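Local coordinates for protein putative phosphatase (Bacteroides thetaiotaomicron, PDB 3KYA) that is of uncertain function, possibly a phosphatase, and binds zinc through an IPT/TIG domain and a ring of antiparallel sheets resembling a beta-propeller, at residues F304-F316 / F326-D338. Sequence-based numbering, arbitrary orientation.
Sequences FTIADPSWEFQIF and FGVINNHYFMRSD. With EDO (1,2-ethanediol), chain I.
Trp311 lays its indole between two layers: the amide of Asn331 covers one face, with ND2 3.3 Å from CZ3 and the two planes 28° apart, while CB of Ala307 sits over the opposite face. With chi1 at -171°, Val328 turns CG1 away from its own N and over a face of the indole, 3.4 Å from Trp311 CD1. At the ring edge, Trp311 NE1 donates to Tyr333 OH at 2.9 Å, nearly in the indole plane but bent (143°). A tryptophan suits this place because it combines a broad apolar surface with one polar N-H; a leucine here would probably leave Tyr333 OH without this donor and open a gap under the Asn331 amide. Asn330 fits because an amide offers both a donor and an acceptor: ND2 donates to Ser310 O, and OD1 accepts from Glu312 N at 3.0 Å, the N-H arriving from above the carbonyl plane. A water links Ser310 O to Asn331 ND2. The extended Glu312 side chain passes at a slant over Ile329, its CG against the isoleucine and OE2 salt-bridged to Arg189. Further along, Gln314 and Gly327 form a hydrogen-bonded antiparallel pair, the Gly327 N to Gln314 O bond being 2.9 Å. Glycine suits this position, where the ring of Phe334 lies close to the backbone. On the face carrying Phe313, Ile315, Phe326 and Val328, the Phe326 ring receives Ile315 CG2 at its edge, 3.6 Å from CE1, and Ile306 CG2 obliquely at 3.8 Å from CD2. Ile306 CD1 lies over the centre of the Phe313 ring, and CB of Ile306 meets SE of the selenomethionine Met335 at 4.0 Å. Strands 313-317, 323-328 and 333-340 thus form an antiparallel meander, entered through the 306-312 loop from the preceding four-stranded sheet, an arrangement consistent with successive blades of a beta-propeller.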
ATOM      1  N   PHE A 304     -13.090  32.834  -5.399  1.00 16.33           N
ATOM      2  CA  PHE A 304     -13.927  31.946  -6.188  1.00 16.17           C
ATOM      3  C   PHE A 304     -15.007  31.325  -5.315  1.00 16.03           C
ATOM      4  O   PHE A 304     -15.040  31.546  -4.084  1.00 15.80           O
ATOM      5  CB  PHE A 304     -13.072  30.827  -6.819  1.00 16.04           C
ATOM      6  CG  PHE A 304     -12.011  30.264  -5.884  1.00 15.77           C
ATOM      7  CD1 PHE A 304     -12.357  29.463  -4.806  1.00 14.83           C
ATOM      8  CD2 PHE A 304     -10.669  30.526  -6.107  1.00 15.73           C
ATOM      9  CE1 PHE A 304     -11.375  28.947  -3.947  1.00 16.42           C
ATOM     10  CE2 PHE A 304      -9.687  30.024  -5.252  1.00 17.24           C
ATOM     11  CZ  PHE A 304     -10.045  29.232  -4.171  1.00 16.37           C
ATOM     12  N   THR A 305     -15.906  30.595  -5.976  1.00 15.69           N
ATOM     13  CA  THR A 305     -16.894  29.737  -5.344  1.00 15.68           C
ATOM     14  C   THR A 305     -16.360  28.347  -5.700  1.00 16.02           C
ATOM     15  O   THR A 305     -15.995  28.119  -6.855  1.00 16.03           O
ATOM     16  CB  THR A 305     -18.306  29.976  -5.876  1.00 16.10           C
ATOM     17  OG1 THR A 305     -18.297  29.951  -7.310  1.00 15.54           O
ATOM     18  CG2 THR A 305     -18.829  31.338  -5.407  1.00 16.25           C
ATOM     19  N   ILE A 306     -16.298  27.412  -4.757  1.00 15.56           N
ATOM     20  CA  ILE A 306     -15.678  26.115  -5.074  1.00 15.63           C
ATOM     21  C   ILE A 306     -16.534  25.126  -5.881  1.00 16.21           C
ATOM     22  O   ILE A 306     -15.982  24.306  -6.591  1.00 16.43           O
ATOM     23  CB  ILE A 306     -15.091  25.410  -3.802  1.00 15.60           C
ATOM     24  CG1 ILE A 306     -16.186  24.806  -2.910  1.00 15.49           C
ATOM     25  CG2 ILE A 306     -14.187  26.400  -3.036  1.00 14.55           C
ATOM     26  CD1 ILE A 306     -15.637  24.032  -1.667  1.00 14.80           C
ATOM     27  N   ALA A 307     -17.858  25.205  -5.749  1.00 16.68           N
ATOM     28  CA  ALA A 307     -18.785  24.300  -6.423  1.00 17.37           C
ATOM     29  C   ALA A 307     -20.174  24.940  -6.553  1.00 18.00           C
ATOM     30  O   ALA A 307     -20.301  26.032  -7.100  1.00 18.46           O
ATOM     31  CB  ALA A 307     -18.866  22.970  -5.676  1.00 16.79           C
ATOM     32  N   ASP A 308     -21.193  24.276  -6.012  1.00 18.37           N
ATOM     33  CA  ASP A 308     -22.575  24.752  -6.074  1.00 18.96           C
ATOM     34  C   ASP A 308     -23.011  25.396  -4.766  1.00 18.52           C
ATOM     35  O   ASP A 308     -22.266  25.371  -3.789  1.00 18.22           O
ATOM     36  CB  ASP A 308     -23.469  23.573  -6.406  1.00 19.00           C
ATOM     37  CG  ASP A 308     -23.153  23.002  -7.742  1.00 21.95           C
ATOM     38  OD1 ASP A 308     -23.277  23.757  -8.739  1.00 24.42           O
ATOM     39  OD2 ASP A 308     -22.788  21.807  -7.782  1.00 26.54           O
ATOM     40  N   PRO A 309     -24.209  26.004  -4.748  1.00 17.74           N
ATOM     41  CA  PRO A 309     -24.661  26.635  -3.507  1.00 17.25           C
ATOM     42  C   PRO A 309     -24.909  25.643  -2.382  1.00 16.62           C
ATOM     43  O   PRO A 309     -25.114  24.452  -2.634  1.00 16.48           O
ATOM     44  CB  PRO A 309     -25.985  27.298  -3.916  1.00 17.15           C
ATOM     45  CG  PRO A 309     -25.847  27.528  -5.371  1.00 17.78           C
ATOM     46  CD  PRO A 309     -25.076  26.363  -5.884  1.00 17.82           C
ATOM     47  N   SER A 310     -24.893  26.148  -1.155  1.00 15.84           N
ATOM     48  CA  SER A 310     -25.132  25.346   0.036  1.00 15.79           C
ATOM     49  C   SER A 310     -24.034  24.288   0.198  1.00 15.43           C
ATOM     50  O   SER A 310     -24.318  23.100   0.322  1.00 15.61           O
ATOM     51  CB  SER A 310     -26.529  24.722  -0.012  1.00 15.59           C
ATOM     52  OG  SER A 310     -27.520  25.748  -0.076  1.00 15.20           O
ATOM     53  N   TRP A 311     -22.786  24.759   0.194  1.00 15.26           N
ATOM     54  CA  TRP A 311     -21.615  23.899   0.254  1.00 14.90           C
ATOM     55  C   TRP A 311     -20.914  24.154   1.590  1.00 14.88           C
ATOM     56  O   TRP A 311     -20.377  25.241   1.815  1.00 14.68           O
ATOM     57  CB  TRP A 311     -20.690  24.221  -0.925  1.00 15.17           C
ATOM     58  CG  TRP A 311     -20.337  22.997  -1.756  1.00 15.88           C
ATOM     59  CD1 TRP A 311     -19.100  22.430  -1.940  1.00 16.51           C
ATOM     60  CD2 TRP A 311     -21.259  22.188  -2.502  1.00 17.03           C
ATOM     61  NE1 TRP A 311     -19.205  21.332  -2.768  1.00 17.41           N
ATOM     62  CE2 TRP A 311     -20.519  21.154  -3.107  1.00 16.38           C
ATOM     63  CE3 TRP A 311     -22.649  22.232  -2.699  1.00 17.71           C
ATOM     64  CZ2 TRP A 311     -21.118  20.181  -3.915  1.00 17.35           C
ATOM     65  CZ3 TRP A 311     -23.245  21.264  -3.504  1.00 18.45           C
ATOM     66  CH2 TRP A 311     -22.479  20.258  -4.102  1.00 18.14           C
ATOM     67  N   GLU A 312     -20.965  23.168   2.479  1.00 14.50           N
ATOM     68  CA  GLU A 312     -20.379  23.289   3.816  1.00 15.02           C
ATOM     69  C   GLU A 312     -18.970  22.729   3.815  1.00 14.90           C
ATOM     70  O   GLU A 312     -18.793  21.524   3.604  1.00 15.22           O
ATOM     71  CB  GLU A 312     -21.232  22.525   4.820  1.00 14.99           C
ATOM     72  CG  GLU A 312     -20.808  22.748   6.269  1.00 15.58           C
ATOM     73  CD  GLU A 312     -21.554  21.882   7.254  1.00 16.75           C
ATOM     74  OE1 GLU A 312     -22.396  21.055   6.847  1.00 19.57           O
ATOM     75  OE2 GLU A 312     -21.299  22.034   8.462  1.00 15.75           O
ATOM     76  N   PHE A 313     -17.967  23.564   4.088  1.00 14.57           N
ATOM     77  CA  PHE A 313     -16.582  23.071   4.032  1.00 14.30           C
ATOM     78  C   PHE A 313     -15.567  23.840   4.850  1.00 14.08           C
ATOM     79  O   PHE A 313     -15.772  25.005   5.184  1.00 13.31           O
ATOM     80  CB  PHE A 313     -16.084  23.022   2.566  1.00 14.27           C
ATOM     81  CG  PHE A 313     -15.917  24.374   1.911  1.00 14.79           C
ATOM     82  CD1 PHE A 313     -16.987  24.994   1.265  1.00 15.94           C
ATOM     83  CD2 PHE A 313     -14.684  25.014   1.906  1.00 14.32           C
ATOM     84  CE1 PHE A 313     -16.830  26.235   0.649  1.00 15.59           C
ATOM     85  CE2 PHE A 313     -14.520  26.263   1.289  1.00 15.82           C
ATOM     86  CZ  PHE A 313     -15.600  26.872   0.667  1.00 14.76           C
ATOM     87  N   GLN A 314     -14.460  23.154   5.139  1.00 14.03           N
ATOM     88  CA  GLN A 314     -13.317  23.734   5.823  1.00 14.12           C
ATOM     89  C   GLN A 314     -12.062  23.597   4.957  1.00 13.82           C
ATOM     90  O   GLN A 314     -12.017  22.786   4.020  1.00 12.47           O
ATOM     91  CB  GLN A 314     -13.114  23.112   7.211  1.00 14.85           C
ATOM     92  CG  GLN A 314     -14.271  23.420   8.121  1.00 15.01           C
ATOM     93  CD  GLN A 314     -14.011  23.067   9.561  1.00 17.34           C
ATOM     94  OE1 GLN A 314     -13.377  22.050   9.874  1.00 15.96           O
ATOM     95  NE2 GLN A 314     -14.505  23.916  10.460  1.00 18.77           N
ATOM     96  N   ILE A 315     -11.066  24.425   5.275  1.00 13.39           N
ATOM     97  CA  ILE A 315      -9.827  24.533   4.516  1.00 13.31           C
ATOM     98  C   ILE A 315      -8.653  24.033   5.354  1.00 13.45           C
ATOM     99  O   ILE A 315      -8.418  24.530   6.474  1.00 13.59           O
ATOM    100  CB  ILE A 315      -9.581  26.002   4.109  1.00 13.59           C
ATOM    101  CG1 ILE A 315     -10.795  26.563   3.348  1.00 14.72           C
ATOM    102  CG2 ILE A 315      -8.312  26.147   3.277  1.00 13.17           C
ATOM    103  CD1 ILE A 315     -10.723  28.080   3.115  1.00 16.00           C
ATOM    104  N   PHE A 316      -7.925  23.063   4.808  1.00 12.75           N
ATOM    105  CA  PHE A 316      -6.758  22.460   5.469  1.00 12.84           C
ATOM    106  C   PHE A 316      -5.546  22.686   4.583  1.00 12.77           C
ATOM    107  O   PHE A 316      -5.456  22.134   3.470  1.00 12.76           O
ATOM    108  CB  PHE A 316      -6.997  20.964   5.735  1.00 12.96           C
ATOM    109  CG  PHE A 316      -8.300  20.688   6.420  1.00 12.14           C
ATOM    110  CD1 PHE A 316      -8.456  20.936   7.777  1.00 12.97           C
ATOM    111  CD2 PHE A 316      -9.386  20.193   5.706  1.00 13.29           C
ATOM    112  CE1 PHE A 316      -9.662  20.723   8.401  1.00 12.09           C
ATOM    113  CE2 PHE A 316     -10.599  19.954   6.338  1.00 13.92           C
ATOM    114  CZ  PHE A 316     -10.740  20.220   7.688  1.00 12.77           C
ATOM    115  N   PHE A 326      -9.891  21.130   0.532  1.00 14.00           N
ATOM    116  CA  PHE A 326     -11.154  21.672   1.009  1.00 14.45           C
ATOM    117  C   PHE A 326     -12.059  20.477   1.303  1.00 14.38           C
ATOM    118  O   PHE A 326     -12.443  19.745   0.382  1.00 13.97           O
ATOM    119  CB  PHE A 326     -11.835  22.607  -0.008  1.00 15.14           C
ATOM    120  CG  PHE A 326     -10.989  23.769  -0.467  1.00 16.86           C
ATOM    121  CD1 PHE A 326     -10.006  24.315   0.338  1.00 21.16           C
ATOM    122  CD2 PHE A 326     -11.249  24.381  -1.670  1.00 21.91           C
ATOM    123  CE1 PHE A 326      -9.258  25.414  -0.088  1.00 22.56           C
ATOM    124  CE2 PHE A 326     -10.503  25.488  -2.087  1.00 22.76           C
ATOM    125  CZ  PHE A 326      -9.508  25.987  -1.292  1.00 21.40           C
ATOM    126  N   GLY A 327     -12.388  20.273   2.578  1.00 13.94           N
ATOM    127  CA  GLY A 327     -13.236  19.158   2.990  1.00 14.02           C
ATOM    128  C   GLY A 327     -14.701  19.550   2.966  1.00 13.92           C
ATOM    129  O   GLY A 327     -15.143  20.337   3.813  1.00 14.44           O
ATOM    130  N   VAL A 328     -15.446  19.004   2.004  1.00 13.55           N
ATOM    131  CA  VAL A 328     -16.873  19.312   1.829  1.00 13.58           C
ATOM    132  C   VAL A 328     -17.666  18.361   2.725  1.00 13.59           C
ATOM    133  O   VAL A 328     -18.000  17.242   2.356  1.00 13.61           O
ATOM    134  CB  VAL A 328     -17.302  19.252   0.342  1.00 13.66           C
ATOM    135  CG1 VAL A 328     -18.713  19.786   0.172  1.00 14.07           C
ATOM    136  CG2 VAL A 328     -16.350  20.071  -0.521  1.00 12.73           C
ATOM    137  N   ILE A 329     -17.902  18.831   3.950  1.00 14.13           N
ATOM    138  CA  ILE A 329     -18.575  18.088   5.009  1.00 14.31           C
ATOM    139  C   ILE A 329     -19.932  17.512   4.610  1.00 14.87           C
ATOM    140  O   ILE A 329     -20.204  16.329   4.839  1.00 15.00           O
ATOM    141  CB  ILE A 329     -18.788  19.025   6.242  1.00 14.63           C
ATOM    142  CG1 ILE A 329     -17.447  19.506   6.805  1.00 15.43           C
ATOM    143  CG2 ILE A 329     -19.613  18.334   7.333  1.00 14.05           C
ATOM    144  CD1 ILE A 329     -17.603  20.730   7.756  1.00 14.71           C
ATOM    145  N   ASN A 330     -20.768  18.339   3.987  1.00 14.93           N
ATOM    146  CA  ASN A 330     -22.125  17.915   3.649  1.00 15.34           C
ATOM    147  C   ASN A 330     -22.290  17.190   2.307  1.00 15.55           C
ATOM    148  O   ASN A 330     -23.371  16.681   2.027  1.00 16.85           O
ATOM    149  CB  ASN A 330     -23.109  19.105   3.733  1.00 15.70           C
ATOM    150  CG  ASN A 330     -22.881  20.174   2.661  1.00 15.42           C
ATOM    151  OD1 ASN A 330     -21.798  20.323   2.113  1.00 15.95           O
ATOM    152  ND2 ASN A 330     -23.919  20.964   2.403  1.00 16.35           N
ATOM    153  N   ASN A 331     -21.234  17.114   1.498  1.00 15.51           N
ATOM    154  CA  ASN A 331     -21.329  16.446   0.194  1.00 15.31           C
ATOM    155  C   ASN A 331     -20.306  15.329  -0.070  1.00 14.71           C
ATOM    156  O   ASN A 331     -20.201  14.809  -1.180  1.00 14.27           O
ATOM    157  CB  ASN A 331     -21.403  17.502  -0.915  1.00 15.55           C
ATOM    158  CG  ASN A 331     -22.776  18.166  -0.972  1.00 16.11           C
ATOM    159  OD1 ASN A 331     -23.793  17.493  -1.193  1.00 16.65           O
ATOM    160  ND2 ASN A 331     -22.814  19.481  -0.798  1.00 14.67           N
ATOM    161  N   HIS A 332     -19.565  14.976   0.979  1.00 14.20           N
ATOM    162  CA  HIS A 332     -18.747  13.763   1.043  1.00 13.50           C
ATOM    163  C   HIS A 332     -17.528  13.627   0.126  1.00 13.27           C
ATOM    164  O   HIS A 332     -17.235  12.543  -0.366  1.00 13.47           O
ATOM    165  CB  HIS A 332     -19.707  12.559   0.893  1.00 13.10           C
ATOM    166  CG  HIS A 332     -21.009  12.763   1.604  1.00 13.56           C
ATOM    167  ND1 HIS A 332     -21.095  12.871   2.978  1.00 13.70           N
ATOM    168  CD2 HIS A 332     -22.267  12.943   1.132  1.00 14.43           C
ATOM    169  CE1 HIS A 332     -22.353  13.102   3.320  1.00 15.40           C
ATOM    170  NE2 HIS A 332     -23.085  13.145   2.218  1.00 13.82           N
ATOM    171  N   TYR A 333     -16.783  14.716  -0.042  1.00 13.13           N
ATOM    172  CA  TYR A 333     -15.532  14.685  -0.802  1.00 13.39           C
ATOM    173  C   TYR A 333     -14.585  15.832  -0.421  1.00 13.24           C
ATOM    174  O   TYR A 333     -14.978  16.766   0.281  1.00 13.76           O
ATOM    175  CB  TYR A 333     -15.799  14.683  -2.331  1.00 13.35           C
ATOM    176  CG  TYR A 333     -16.341  15.988  -2.915  1.00 13.69           C
ATOM    177  CD1 TYR A 333     -17.615  16.442  -2.605  1.00 15.36           C
ATOM    178  CD2 TYR A 333     -15.591  16.738  -3.815  1.00 13.94           C
ATOM    179  CE1 TYR A 333     -18.115  17.633  -3.150  1.00 15.40           C
ATOM    180  CE2 TYR A 333     -16.080  17.926  -4.360  1.00 13.33           C
ATOM    181  CZ  TYR A 333     -17.346  18.361  -4.030  1.00 14.66           C
ATOM    182  OH  TYR A 333     -17.834  19.535  -4.570  1.00 16.19           O
ATOM    183  N   PHE A 334     -13.333  15.715  -0.864  1.00 13.65           N
ATOM    184  CA  PHE A 334     -12.316  16.749  -0.739  1.00 13.27           C
ATOM    185  C   PHE A 334     -11.901  17.251  -2.125  1.00 13.32           C
ATOM    186  O   PHE A 334     -11.778  16.456  -3.088  1.00 13.53           O
ATOM    187  CB  PHE A 334     -11.010  16.249  -0.048  1.00 13.42           C
ATOM    188  CG  PHE A 334     -11.105  16.069   1.438  1.00 12.64           C
ATOM    189  CD1 PHE A 334     -11.539  14.872   1.978  1.00 13.27           C
ATOM    190  CD2 PHE A 334     -10.676  17.077   2.307  1.00 13.75           C
ATOM    191  CE1 PHE A 334     -11.629  14.709   3.364  1.00 12.93           C
ATOM    192  CE2 PHE A 334     -10.770  16.916   3.677  1.00 11.70           C
ATOM    193  CZ  PHE A 334     -11.234  15.723   4.199  1.00 12.97           C
HETATM  194  N   MSE A 335     -11.689  18.560  -2.210  1.00 12.97           N
HETATM  195  CA  MSE A 335     -11.132  19.206  -3.379  1.00 13.36           C
HETATM  196  C   MSE A 335      -9.703  19.633  -3.015  1.00 13.34           C
HETATM  197  O   MSE A 335      -9.356  19.732  -1.828  1.00 13.52           O
HETATM  198  CB  MSE A 335     -11.968  20.415  -3.802  1.00 13.48           C
HETATM  199  CG  MSE A 335     -13.431  20.100  -4.107  1.00 12.88           C
HETATM  200 SE   MSE A 335     -14.404  21.637  -4.785  0.75 13.08          SE
HETATM  201  CE  MSE A 335     -13.647  21.669  -6.569  1.00 10.92           C
ATOM    202  N   ARG A 336      -8.876  19.853  -4.032  1.00 13.21           N
ATOM    203  CA  ARG A 336      -7.509  20.294  -3.855  1.00 13.30           C
ATOM    204  C   ARG A 336      -7.316  21.610  -4.582  1.00 13.90           C
ATOM    205  O   ARG A 336      -7.800  21.785  -5.701  1.00 14.16           O
ATOM    206  CB  ARG A 336      -6.525  19.265  -4.380  1.00 13.52           C
ATOM    207  CG  ARG A 336      -5.039  19.573  -4.142  1.00 13.64           C
ATOM    208  CD  ARG A 336      -4.195  18.430  -4.722  1.00 15.70           C
ATOM    209  NE  ARG A 336      -2.751  18.519  -4.473  1.00 17.84           N
ATOM    210  CZ  ARG A 336      -1.935  19.377  -5.076  1.00 18.14           C
ATOM    211  NH1 ARG A 336      -2.415  20.264  -5.929  1.00 20.62           N
ATOM    212  NH2 ARG A 336      -0.640  19.374  -4.811  1.00 17.79           N
ATOM    213  N   SER A 337      -6.588  22.520  -3.943  1.00 13.80           N
ATOM    214  CA  SER A 337      -6.286  23.820  -4.513  1.00 14.23           C
ATOM    215  C   SER A 337      -4.780  24.124  -4.437  1.00 14.25           C
ATOM    216  O   SER A 337      -4.179  24.013  -3.361  1.00 14.32           O
ATOM    217  CB  SER A 337      -7.102  24.877  -3.757  1.00 14.34           C
ATOM    218  OG  SER A 337      -6.803  26.190  -4.164  1.00 16.11           O
ATOM    219  N   ASP A 338      -4.176  24.496  -5.566  1.00 13.54           N
ATOM    220  CA  ASP A 338      -2.765  24.897  -5.603  1.00 14.05           C
ATOM    221  C   ASP A 338      -2.603  26.367  -5.179  1.00 13.79           C
ATOM    222  O   ASP A 338      -3.499  27.183  -5.392  1.00 13.51           O
ATOM    223  CB  ASP A 338      -2.166  24.680  -6.989  1.00 14.08           C
ATOM    224  CG  ASP A 338      -1.958  23.216  -7.306  1.00 15.80           C
ATOM    225  OD1 ASP A 338      -1.114  22.585  -6.626  1.00 18.46           O
ATOM    226  OD2 ASP A 338      -2.628  22.692  -8.225  1.00 13.76           O
TER
HETATM  227  C1  EDO I   8      -0.054  19.513  -9.712  1.00 44.04           C
HETATM  228  O1  EDO I   8       0.439  20.748  -9.191  1.00 44.45           O
HETATM  229  C2  EDO I   8      -1.322  19.123  -8.978  1.00 44.42           C
HETATM  230  O2  EDO I   8      -2.269  20.193  -8.988  1.00 43.56           O
HETATM  231  O   HOH W   1     -25.625  20.810  -0.654  1.00 16.68           O